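Local coordinates for periplasmic binding protein (Sulfurospirillum deleyianum, PDB 4PAG), which probably captures a solute in the periplasm and delivers it to an ABC transporter, as in the iron-siderophore and vitamin B12 binding-protein family, at residues N102-T105 against A106-A110; G73-G76 against N77-P80; S314-D317 against L318-F322; Y293-I297 against E298-K302; Y127-V130 against F131-L134. All blocks are in the same frame, centred on the assembly; numbering follows the deposited sequence.

The five contacts are local, along a helix, round a turn or at a helix start, and form two touching pairs and one separate helix. Interactions 1 and 2 meet where Asp-108 OD2 lies 2.8 Å from Trp-74 NE1, a probable hydrogen bond. Interactions 3 and 4 lie on, or at the start of, consecutive helices on the opposite side of the chain's centre, and Leu-318 CD1 packs 3.4 Å from Lys-302 CE. Interactions 1 and 3 are centred about 42 Å apart. Interaction 5 touches neither pair, its centre about 23 Å from that of interaction 2 and 24 Å from that of interaction 4. The bound histidine belongs to interaction 3, through Tyr-321 and Phe-322.

Interaction 1 of 5, residues N102-T105 against A106-A110; sequences NEKT and AKDLA
Glu-103 and Lys-107 run side by side one helical turn apart, and a salt bridge joins their ends, with Glu-103 OE2 3.0 Å from Lys-107 NZ. The ammonium meets the carboxylate oxygen from above the carboxylate plane, 41° out of it. With CG turned away from its own backbone nitrogen (chi1 -176°), the glutamate chain extends alongside the lysine. Lys-104 and Asp-108 form a second i to i+4 salt bridge; the bent lysine chain lays CE 3.2 Å from Asp-108 OD2 and brings NZ to 3.4 Å from the same oxygen. That oxygen also accepts a hydrogen bond from Trp-74 NE1, which gives the carboxylate a second, neutral partner. The main-chain carbonyls of residues 102 to 105 are each taken by the amide four residues on, the bond from Leu-109 N to Thr-105 O being 2.9 Å long. Thr-105 OG1 bonds back to Leu-101 O, while its CG2 lies 3.7 Å from Leu-109 CD1. Asn-102 ND2 donates a hydrogen bond to Asp-97 OD1. Helix 99-112 is the crossover of a beta-alpha-beta unit between strands 92-96 and 116-119, and Thr-105 and Leu-109 rest their side chains on strand 92-96.

Interaction 2 of 5, residues G73-G76 against N77-P80; sequences GWHG and NNIP
Pro-80 lays its CG over one face of the Trp-74 indole, 3.7 Å from the centroid of the five-membered ring, in a CH-pi contact displaced toward the rim. The two side chains cross at about a right angle, and CG comes equally close, 3.5 Å, to Trp-74 CE2 and NE1, so this one methylene rests over the nitrogen-bearing part of the indole. A second CH-pi contact follows nearer the bend of the chain, where Asn-78 CB sits over a face of the His-75 imidazole, 3.7 Å from its centroid. Here the side chains run alongside each other in the same direction, with the amide plane turned 78° from the ring plane. His-75 holds its CG between its own backbone nitrogen and carbonyl carbon (chi1 56°), a placement that raises the ring beside Asn-78. A type II beta turn from His-75 to Asn-78 reverses the chain and brings both pairs together. Its closing bond, from Asn-78 N to His-75 O at 3.1 Å, is weak, as is the one from Gly-73 N to Ile-79 O. The polar ends are satisfied by other parts of the chain: the indole nitrogen has its partner, Asp-108, on helix 99-112, and Asn-78 ND2 donates to Asn-46 O. With only weak backbone bonds across the bend, its shape probably owes much to the turn itself, to carbon-over-ring packing at both pairs, and to these hydrogen bonds with neighbouring parts of the chain.

Interaction 3 of 5, residues S314-D317 against L318-F322; sequences SNED and LKTYF. With HIS (histidine), chain E.
Glu-316 O is gripped twice by Thr-320, through the backbone N at 2.8 Å and the side-chain OG1 at 2.9 Å. The amide approaches with a slight tilt from the carbonyl plane, whereas the hydroxyl comes from well above it, 42° out of the plane. Thr-320 can offer both donors because OG1 stands beside its own backbone N, with chi1 at -62°, and so faces back along the helix. A water donates to Thr-320 OG1 and also to Asp-317 OD1, linking the hydroxyl to the carboxylate one turn earlier. The other oxygen of that carboxylate closes a capping box at the start of helix 315-322. Ser-314, the N-cap residue, receives Asp-317 N on its OG at 2.9 Å, and its own backbone N is bonded in return to Asp-317 OD2 at 3.0 Å. The reciprocal pair thus satisfies an amide in the first turn and sets the position of the carboxylate. Asp-317 also reaches forward, its O accepting from Tyr-321 N, and its side chain lies alongside the tyrosine with the carboxylate and ring planes 51° apart. At the far end of the helix the bound histidine approaches the backbone: its CD2 lies 3.0 Å from Tyr-321 O, and its NE2 is 3.4 Å from Phe-322 C. Both residues belong to the pocket of this ligand, together with Lys-263, whose NZ is hydrogen-bonded to it. Leu-318 turns instead to helix 297-309, touching Glu-298, Val-301 and Lys-302, while the Tyr-321 ring meets Phe-60 edge-to-face.

Interaction 4 of 5, residues Y293-I297 against E298-K302; sequences YPYKI and EDKVK
The aliphatic chain of Lys-300 lies against two tyrosines of the preceding loop, its CD 3.6 Å from Tyr-293 OH and its CE 3.8 Å from Tyr-295 CG. Both side chains cross the lysine at a slant. Its NZ stands 5.0 Å from the centroid of the Tyr-295 ring, a long cation-pi approach that can be at most a weak attraction. On the exposed side Lys-296 and Asp-299 run alongside each other, CE to OD2 3.6 Å, but the ammonium stops beyond salt-bridge range. Lys-296 is the N-cap residue of helix 297-309, and its carbonyl serves the first turn: Lys-300 N binds it in the carbonyl plane at 3.2 Å, and Asp-299 N adds a weak bond. Next along, Val-301 N donates to Ile-297 O at 2.9 Å. Val-301 CG2, placed beside its own backbone N, comes to 3.2 Å from Ile-297 O. Farther out, Glu-157 of helix 141-163 forms a salt bridge with Lys-300 NZ, which Tyr-154 also meets in a cation-pi contact. Tyr-293 OH is hydrogen-bonded to His-282 on helix 277-288, holding the tyrosine that lies against the lysine chain.

Interaction 5 of 5, residues Y127-V130 against F131-L134; sequences YPEV and FRYL
The first two turns of helix 127-138 carry this contact, with one side chain pair bridging polar ends and the others packing into the helices and strand nearby. Four i to i+4 backbone bonds hold the turns together, among them Phe-131 N to Tyr-127 O at 2.8 Å. Pro-128 sits within the first turn, where its lack of an amide hydrogen costs no helical bond, and its carbonyl accepts from Arg-132 N at 3.0 Å. Tyr-127 and Phe-131 meet through carbon, CB of the tyrosine 4.3 Å from CD2 of the phenylalanine. Val-130 and Leu-134 pair similarly, one turn apart, CG1 to CD1 4.3 Å. Helix 28-37 covers this side through Met-33 and Ile-37, while Val-130 and Tyr-133 touch Val-119 of strand 116-119. Helix 141-163 packs on Pro-128, Phe-131 and Arg-132. The polar pair is Glu-129 with Arg-132, three residues on. Arginine is extended from CG to NE, whereas the glutamate bends at its second torsion (chi2 -62°), and this fold of the chain brings its carboxylate to the edge of the guanidinium. The carboxylate and guanidinium planes are 36° apart, and Pro-128 CB comes within 3.7 Å of Arg-132 NH1. The salt bridge itself runs from that NH1 to Glu-129 OE2 at 2.8 Å, entering on the anti side of the carboxylate and 30° out of its plane.

Interaction 1 of 5, residues N102-T105 against A106-A110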
# COMPACT_ATOMS: atom_id res chain seq x y z
N ASN A 102 -0.99 -17.55 -0.39
CA ASN A 102 -1.31 -18.37 0.79
C ASN A 102 -0.69 -19.77 0.76
O ASN A 102 -0.29 -20.28 1.80
CB ASN A 102 -2.83 -18.47 1.01
CG ASN A 102 -3.43 -17.18 1.55
OD1 ASN A 102 -2.74 -16.34 2.13
ND2 ASN A 102 -4.73 -17.03 1.37
N GLU A 103 -0.60 -20.39 -0.43
CA GLU A 103 -0.08 -21.76 -0.54
C GLU A 103 1.37 -21.84 -0.08
O GLU A 103 1.69 -22.57 0.87
CB GLU A 103 -0.19 -22.28 -1.99
CG GLU A 103 0.23 -23.74 -2.16
CD GLU A 103 0.11 -24.27 -3.58
OE1 GLU A 103 -0.06 -23.47 -4.53
OE2 GLU A 103 0.18 -25.50 -3.76
N LYS A 104 2.23 -21.08 -0.74
CA LYS A 104 3.66 -21.06 -0.43
C LYS A 104 3.92 -20.63 1.01
O LYS A 104 4.79 -21.19 1.69
CB LYS A 104 4.39 -20.13 -1.42
CG LYS A 104 5.85 -19.84 -1.10
CD LYS A 104 6.80 -20.78 -1.82
CE LYS A 104 8.25 -20.59 -1.36
NZ LYS A 104 8.68 -19.16 -1.23
N THR A 105 3.16 -19.64 1.48
CA THR A 105 3.30 -19.14 2.84
C THR A 105 2.99 -20.27 3.83
O THR A 105 3.75 -20.50 4.77
CB THR A 105 2.37 -17.93 3.13
OG1 THR A 105 2.69 -16.84 2.25
CG2 THR A 105 2.55 -17.47 4.57
N ALA A 106 1.88 -20.97 3.62
CA ALA A 106 1.46 -22.05 4.53
C ALA A 106 2.47 -23.19 4.57
O ALA A 106 2.78 -23.71 5.65
CB ALA A 106 0.08 -22.57 4.14
N LYS A 107 2.96 -23.58 3.40
CA LYS A 107 4.03 -24.58 3.28
C LYS A 107 5.25 -24.22 4.14
O LYS A 107 5.69 -25.01 4.98
CB LYS A 107 4.53 -24.69 1.83
CG LYS A 107 3.59 -25.33 0.82
CD LYS A 107 4.37 -25.63 -0.47
CE LYS A 107 3.57 -25.38 -1.74
NZ LYS A 107 2.44 -26.33 -1.94
N ASP A 108 5.79 -23.03 3.92
CA ASP A 108 7.03 -22.61 4.59
C ASP A 108 6.86 -22.38 6.09
O ASP A 108 7.78 -22.63 6.87
CB ASP A 108 7.58 -21.32 3.96
CG ASP A 108 8.07 -21.52 2.54
OD1 ASP A 108 8.17 -22.68 2.08
OD2 ASP A 108 8.37 -20.51 1.87
N LEU A 109 5.69 -21.87 6.49
CA LEU A 109 5.40 -21.68 7.91
C LEU A 109 5.38 -23.00 8.66
O LEU A 109 5.80 -23.06 9.81
CB LEU A 109 4.07 -20.96 8.11
CG LEU A 109 3.99 -19.47 7.79
CD1 LEU A 109 2.54 -19.04 7.94
CD2 LEU A 109 4.91 -18.62 8.66
N ALA A 110 4.89 -24.06 8.01
CA ALA A 110 4.89 -25.40 8.60
C ALA A 110 6.32 -25.84 8.91
O ALA A 110 6.61 -26.37 9.98
CB ALA A 110 4.22 -26.40 7.67

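Interaction 2 of 5, residues G73-G76 against N77-P80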
# COMPACT_ATOMS: atom_id res chain seq x y z
N GLY A 73 10.85 -12.23 2.55
CA GLY A 73 9.41 -12.34 2.75
C GLY A 73 8.73 -13.05 1.60
O GLY A 73 9.38 -13.40 0.60
N TRP A 74 7.43 -13.26 1.75
CA TRP A 74 6.60 -13.91 0.74
C TRP A 74 5.85 -12.83 -0.02
O TRP A 74 4.77 -12.40 0.41
CB TRP A 74 5.60 -14.86 1.40
CG TRP A 74 6.20 -16.05 2.09
CD1 TRP A 74 6.42 -17.28 1.54
CD2 TRP A 74 6.59 -16.14 3.46
NE1 TRP A 74 6.94 -18.13 2.49
CE2 TRP A 74 7.06 -17.46 3.68
CE3 TRP A 74 6.61 -15.24 4.52
CZ2 TRP A 74 7.54 -17.89 4.92
CZ3 TRP A 74 7.08 -15.67 5.76
CH2 TRP A 74 7.54 -16.99 5.95
N HIS A 75 6.42 -12.39 -1.13
CA HIS A 75 5.82 -11.36 -1.99
C HIS A 75 6.64 -11.22 -3.28
O HIS A 75 7.74 -11.78 -3.39
CB HIS A 75 5.72 -10.01 -1.25
CG HIS A 75 7.03 -9.52 -0.73
ND1 HIS A 75 7.69 -8.44 -1.27
CD2 HIS A 75 7.83 -10.01 0.25
CE1 HIS A 75 8.83 -8.26 -0.62
NE2 HIS A 75 8.94 -9.20 0.30
N GLY A 76 6.11 -10.49 -4.24
CA GLY A 76 6.71 -10.38 -5.58
C GLY A 76 8.19 -10.04 -5.57
O GLY A 76 8.62 -9.09 -4.90
N ASN A 77 8.98 -10.81 -6.33
CA ASN A 77 10.42 -10.58 -6.47
C ASN A 77 11.19 -10.72 -5.16
O ASN A 77 12.23 -10.07 -4.96
CB ASN A 77 10.68 -9.20 -7.11
CG ASN A 77 9.97 -9.03 -8.43
OD1 ASN A 77 9.03 -8.24 -8.55
ND2 ASN A 77 10.41 -9.78 -9.44
N ASN A 78 10.69 -11.57 -4.26
CA ASN A 78 11.37 -11.86 -3.01
C ASN A 78 11.05 -13.27 -2.51
O ASN A 78 10.10 -13.91 -2.97
CB ASN A 78 11.01 -10.80 -1.95
CG ASN A 78 12.17 -10.44 -1.04
OD1 ASN A 78 13.24 -11.04 -1.10
ND2 ASN A 78 11.96 -9.45 -0.19
N ILE A 79 11.86 -13.75 -1.57
CA ILE A 79 11.72 -15.08 -0.97
C ILE A 79 12.13 -14.94 0.51
O ILE A 79 12.95 -14.09 0.83
CB ILE A 79 12.61 -16.10 -1.71
CG1 ILE A 79 12.36 -17.53 -1.21
CG2 ILE A 79 14.09 -15.72 -1.61
CD1 ILE A 79 13.02 -18.61 -2.03
N PRO A 80 11.54 -15.74 1.42
CA PRO A 80 11.92 -15.59 2.83
C PRO A 80 13.26 -16.22 3.20
O PRO A 80 13.64 -17.24 2.64
CB PRO A 80 10.79 -16.32 3.57
CG PRO A 80 10.35 -17.36 2.61
CD PRO A 80 10.41 -16.67 1.27

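Interaction 3 of 5, residues S314-D317 against L318-F322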
# COMPACT_ATOMS: atom_id res chain seq x y z
N SER A 314 5.55 20.97 6.98
CA SER A 314 5.44 22.37 6.56
C SER A 314 4.84 22.43 5.16
O SER A 314 4.76 21.42 4.47
CB SER A 314 6.81 23.02 6.53
OG SER A 314 7.60 22.48 5.48
N ASN A 315 4.44 23.63 4.73
CA ASN A 315 3.96 23.80 3.36
C ASN A 315 5.07 23.52 2.35
O ASN A 315 4.80 22.99 1.27
CB ASN A 315 3.36 25.20 3.16
CG ASN A 315 2.03 25.38 3.89
OD1 ASN A 315 1.36 24.41 4.25
ND2 ASN A 315 1.64 26.62 4.10
N GLU A 316 6.31 23.84 2.70
CA GLU A 316 7.44 23.51 1.83
C GLU A 316 7.65 21.99 1.74
O GLU A 316 7.97 21.48 0.67
CB GLU A 316 8.71 24.22 2.30
CG GLU A 316 9.88 24.14 1.31
CD GLU A 316 9.55 24.68 -0.07
OE1 GLU A 316 8.76 25.65 -0.18
OE2 GLU A 316 10.09 24.15 -1.06
N ASP A 317 7.46 21.28 2.85
CA ASP A 317 7.53 19.81 2.84
C ASP A 317 6.49 19.20 1.92
O ASP A 317 6.77 18.22 1.22
CB ASP A 317 7.29 19.22 4.24
CG ASP A 317 8.41 19.52 5.21
OD1 ASP A 317 9.55 19.73 4.75
OD2 ASP A 317 8.14 19.52 6.43
N LEU A 318 5.29 19.76 1.93
CA LEU A 318 4.20 19.24 1.10
C LEU A 318 4.55 19.38 -0.37
O LEU A 318 4.27 18.49 -1.17
CB LEU A 318 2.89 19.96 1.40
CG LEU A 318 2.23 19.64 2.75
CD1 LEU A 318 1.11 20.63 3.01
CD2 LEU A 318 1.70 18.21 2.79
N LYS A 319 5.19 20.50 -0.71
CA LYS A 319 5.65 20.75 -2.07
C LYS A 319 6.78 19.79 -2.42
O LYS A 319 6.72 19.10 -3.43
CB LYS A 319 6.13 22.19 -2.21
CG LYS A 319 6.46 22.59 -3.64
CD LYS A 319 7.11 23.97 -3.70
CE LYS A 319 7.76 24.21 -5.06
NZ LYS A 319 6.75 24.29 -6.16
N THR A 320 7.80 19.74 -1.56
CA THR A 320 9.01 18.95 -1.80
C THR A 320 8.74 17.46 -1.96
O THR A 320 9.18 16.85 -2.92
CB THR A 320 10.01 19.13 -0.64
OG1 THR A 320 10.41 20.50 -0.57
CG2 THR A 320 11.24 18.26 -0.82
N TYR A 321 8.03 16.87 -1.00
CA TYR A 321 7.81 15.43 -1.02
C TYR A 321 6.61 14.98 -1.85
O TYR A 321 6.62 13.87 -2.37
CB TYR A 321 7.69 14.90 0.41
CG TYR A 321 8.98 15.08 1.17
CD1 TYR A 321 10.09 14.30 0.88
CD2 TYR A 321 9.10 16.04 2.17
CE1 TYR A 321 11.28 14.46 1.57
CE2 TYR A 321 10.29 16.21 2.86
CZ TYR A 321 11.37 15.41 2.56
OH TYR A 321 12.56 15.56 3.24
N PHE A 322 5.59 15.83 -1.97
CA PHE A 322 4.28 15.39 -2.50
C PHE A 322 3.66 16.26 -3.61
O PHE A 322 2.61 15.90 -4.14
CB PHE A 322 3.27 15.28 -1.35
CG PHE A 322 3.83 14.59 -0.13
CD1 PHE A 322 4.35 13.32 -0.23
CD2 PHE A 322 3.84 15.22 1.10
CE1 PHE A 322 4.87 12.67 0.88
CE2 PHE A 322 4.36 14.58 2.22
CZ PHE A 322 4.87 13.30 2.10
N HIS E . 9.39 12.70 -7.30
CA HIS E . 9.09 11.55 -6.39
C HIS E . 9.72 10.27 -6.92
O HIS E . 9.08 9.36 -7.47
CB HIS E . 7.58 11.38 -6.21
CG HIS E . 6.86 12.66 -5.91
ND1 HIS E . 5.55 12.88 -6.27
CD2 HIS E . 7.27 13.78 -5.28
CE1 HIS E . 5.18 14.08 -5.87
NE2 HIS E . 6.21 14.65 -5.26
OXT HIS E . 10.93 10.14 -6.81
O HOH W 1 11.19 20.53 2.46

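Interaction 4 of 5, residues Y293-I297 against E298-K302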
# COMPACT_ATOMS: atom_id res chain seq x y z
N TYR A 293 -14.18 16.75 -6.01
CA TYR A 293 -13.60 16.25 -4.75
C TYR A 293 -13.75 17.32 -3.67
O TYR A 293 -13.20 18.39 -3.80
CB TYR A 293 -12.13 15.86 -4.94
CG TYR A 293 -11.48 15.32 -3.69
CD1 TYR A 293 -11.72 14.02 -3.27
CD2 TYR A 293 -10.62 16.11 -2.95
CE1 TYR A 293 -11.12 13.53 -2.11
CE2 TYR A 293 -10.02 15.62 -1.80
CZ TYR A 293 -10.27 14.33 -1.39
OH TYR A 293 -9.67 13.88 -0.25
N PRO A 294 -14.50 17.02 -2.59
CA PRO A 294 -14.90 18.07 -1.66
C PRO A 294 -13.96 18.34 -0.47
O PRO A 294 -14.27 19.22 0.33
CB PRO A 294 -16.24 17.55 -1.14
CG PRO A 294 -16.03 16.09 -1.08
CD PRO A 294 -15.14 15.74 -2.25
N TYR A 295 -12.85 17.62 -0.35
CA TYR A 295 -11.95 17.80 0.79
C TYR A 295 -10.69 18.56 0.40
O TYR A 295 -10.44 18.80 -0.78
CB TYR A 295 -11.59 16.43 1.40
CG TYR A 295 -12.82 15.67 1.82
CD1 TYR A 295 -13.57 16.08 2.93
CD2 TYR A 295 -13.27 14.57 1.10
CE1 TYR A 295 -14.72 15.40 3.31
CE2 TYR A 295 -14.42 13.89 1.47
CZ TYR A 295 -15.13 14.31 2.58
OH TYR A 295 -16.27 13.64 2.94
N LYS A 296 -9.92 18.98 1.41
CA LYS A 296 -8.64 19.63 1.19
C LYS A 296 -7.55 18.59 1.38
O LYS A 296 -7.25 18.19 2.51
CB LYS A 296 -8.48 20.81 2.14
CG LYS A 296 -9.53 21.89 1.90
CD LYS A 296 -10.06 22.53 3.18
CE LYS A 296 -9.38 23.85 3.50
NZ LYS A 296 -10.23 24.69 4.39
N ILE A 297 -7.00 18.12 0.27
CA ILE A 297 -6.07 17.00 0.28
C ILE A 297 -4.84 17.31 1.11
O ILE A 297 -4.38 16.46 1.89
CB ILE A 297 -5.72 16.52 -1.16
CG1 ILE A 297 -4.91 15.22 -1.12
CG2 ILE A 297 -4.99 17.59 -1.96
CD1 ILE A 297 -5.64 14.06 -0.48
N GLU A 298 -4.32 18.53 1.00
CA GLU A 298 -3.14 18.91 1.79
C GLU A 298 -3.37 18.81 3.30
O GLU A 298 -2.46 18.45 4.04
CB GLU A 298 -2.61 20.31 1.40
CG GLU A 298 -3.53 21.48 1.71
CD GLU A 298 -4.65 21.71 0.68
OE1 GLU A 298 -4.80 20.92 -0.29
OE2 GLU A 298 -5.40 22.70 0.85
N ASP A 299 -4.60 19.09 3.76
CA ASP A 299 -4.94 18.94 5.18
C ASP A 299 -5.06 17.48 5.61
O ASP A 299 -4.70 17.13 6.72
CB ASP A 299 -6.23 19.70 5.51
CG ASP A 299 -6.07 21.20 5.40
OD1 ASP A 299 -4.93 21.70 5.25
OD2 ASP A 299 -7.10 21.91 5.48
N LYS A 300 -5.60 16.63 4.73
CA LYS A 300 -5.61 15.18 4.98
C LYS A 300 -4.20 14.60 5.08
O LYS A 300 -3.92 13.79 5.96
CB LYS A 300 -6.40 14.45 3.90
CG LYS A 300 -7.89 14.72 3.99
CD LYS A 300 -8.70 13.67 3.26
CE LYS A 300 -10.15 13.69 3.70
NZ LYS A 300 -10.31 13.14 5.07
N VAL A 301 -3.30 15.03 4.20
CA VAL A 301 -1.91 14.60 4.27
C VAL A 301 -1.32 14.98 5.63
O VAL A 301 -0.70 14.15 6.30
CB VAL A 301 -1.03 15.20 3.14
CG1 VAL A 301 0.40 14.71 3.25
CG2 VAL A 301 -1.59 14.83 1.76
N LYS A 302 -1.54 16.22 6.05
CA LYS A 302 -0.97 16.71 7.31
C LYS A 302 -1.48 15.91 8.50
O LYS A 302 -0.68 15.49 9.33
CB LYS A 302 -1.23 18.22 7.50
CG LYS A 302 -0.26 19.10 6.74
CD LYS A 302 -0.70 20.56 6.78
CE LYS A 302 0.36 21.50 6.22
NZ LYS A 302 1.13 22.22 7.28

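Interaction 5 of 5, residues Y127-V130 against F131-L134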
# COMPACT_ATOMS: atom_id res chain seq x y z
N TYR A 127 -9.01 -2.14 6.50
CA TYR A 127 -7.91 -1.65 7.35
C TYR A 127 -8.29 -1.36 8.81
O TYR A 127 -7.55 -1.72 9.71
CB TYR A 127 -7.15 -0.48 6.70
CG TYR A 127 -6.12 -0.97 5.70
CD1 TYR A 127 -5.05 -1.76 6.11
CD2 TYR A 127 -6.23 -0.69 4.35
CE1 TYR A 127 -4.11 -2.24 5.21
CE2 TYR A 127 -5.30 -1.16 3.43
CZ TYR A 127 -4.25 -1.94 3.86
OH TYR A 127 -3.32 -2.41 2.94
N PRO A 128 -9.46 -0.73 9.06
CA PRO A 128 -9.80 -0.49 10.47
C PRO A 128 -9.85 -1.77 11.32
O PRO A 128 -9.23 -1.83 12.38
CB PRO A 128 -11.17 0.19 10.39
CG PRO A 128 -11.18 0.84 9.04
CD PRO A 128 -10.43 -0.11 8.15
N GLU A 129 -10.56 -2.79 10.86
CA GLU A 129 -10.64 -4.02 11.63
C GLU A 129 -9.28 -4.75 11.75
O GLU A 129 -8.98 -5.32 12.79
CB GLU A 129 -11.74 -4.94 11.11
CG GLU A 129 -13.12 -4.54 11.61
CD GLU A 129 -13.24 -4.62 13.13
OE1 GLU A 129 -13.00 -5.70 13.71
OE2 GLU A 129 -13.57 -3.59 13.76
N VAL A 130 -8.46 -4.67 10.70
CA VAL A 130 -7.13 -5.28 10.74
C VAL A 130 -6.24 -4.55 11.75
O VAL A 130 -5.53 -5.19 12.53
CB VAL A 130 -6.48 -5.33 9.35
CG1 VAL A 130 -5.02 -5.78 9.43
CG2 VAL A 130 -7.26 -6.27 8.45
N PHE A 131 -6.29 -3.22 11.76
CA PHE A 131 -5.58 -2.45 12.77
C PHE A 131 -6.01 -2.84 14.20
O PHE A 131 -5.17 -3.11 15.05
CB PHE A 131 -5.76 -0.95 12.55
CG PHE A 131 -4.73 -0.34 11.64
CD1 PHE A 131 -3.41 -0.28 12.03
CD2 PHE A 131 -5.10 0.18 10.40
CE1 PHE A 131 -2.45 0.29 11.20
CE2 PHE A 131 -4.14 0.74 9.57
CZ PHE A 131 -2.82 0.80 9.97
N ARG A 132 -7.32 -2.88 14.45
CA ARG A 132 -7.81 -3.28 15.77
C ARG A 132 -7.34 -4.69 16.18
O ARG A 132 -6.93 -4.93 17.31
CB ARG A 132 -9.34 -3.19 15.83
CG ARG A 132 -9.84 -1.76 15.69
CD ARG A 132 -11.34 -1.63 15.92
NE ARG A 132 -11.76 -0.30 15.51
CZ ARG A 132 -12.43 -0.00 14.39
NH1 ARG A 132 -12.82 -0.95 13.54
NH2 ARG A 132 -12.73 1.27 14.14
N TYR A 133 -7.41 -5.62 15.23
CA TYR A 133 -6.96 -6.99 15.43
C TYR A 133 -5.49 -7.02 15.82
O TYR A 133 -5.12 -7.64 16.81
CB TYR A 133 -7.19 -7.80 14.16
CG TYR A 133 -6.76 -9.24 14.22
CD1 TYR A 133 -7.54 -10.19 14.86
CD2 TYR A 133 -5.58 -9.66 13.60
CE1 TYR A 133 -7.15 -11.52 14.90
CE2 TYR A 133 -5.18 -10.99 13.64
CZ TYR A 133 -5.98 -11.91 14.29
OH TYR A 133 -5.61 -13.25 14.34
N LEU A 134 -4.65 -6.33 15.06
CA LEU A 134 -3.22 -6.28 15.37
C LEU A 134 -2.93 -5.61 16.71
O LEU A 134 -1.99 -6.01 17.41
CB LEU A 134 -2.44 -5.61 14.23
CG LEU A 134 -2.34 -6.44 12.96
CD1 LEU A 134 -1.48 -5.73 11.93
CD2 LEU A 134 -1.80 -7.84 13.24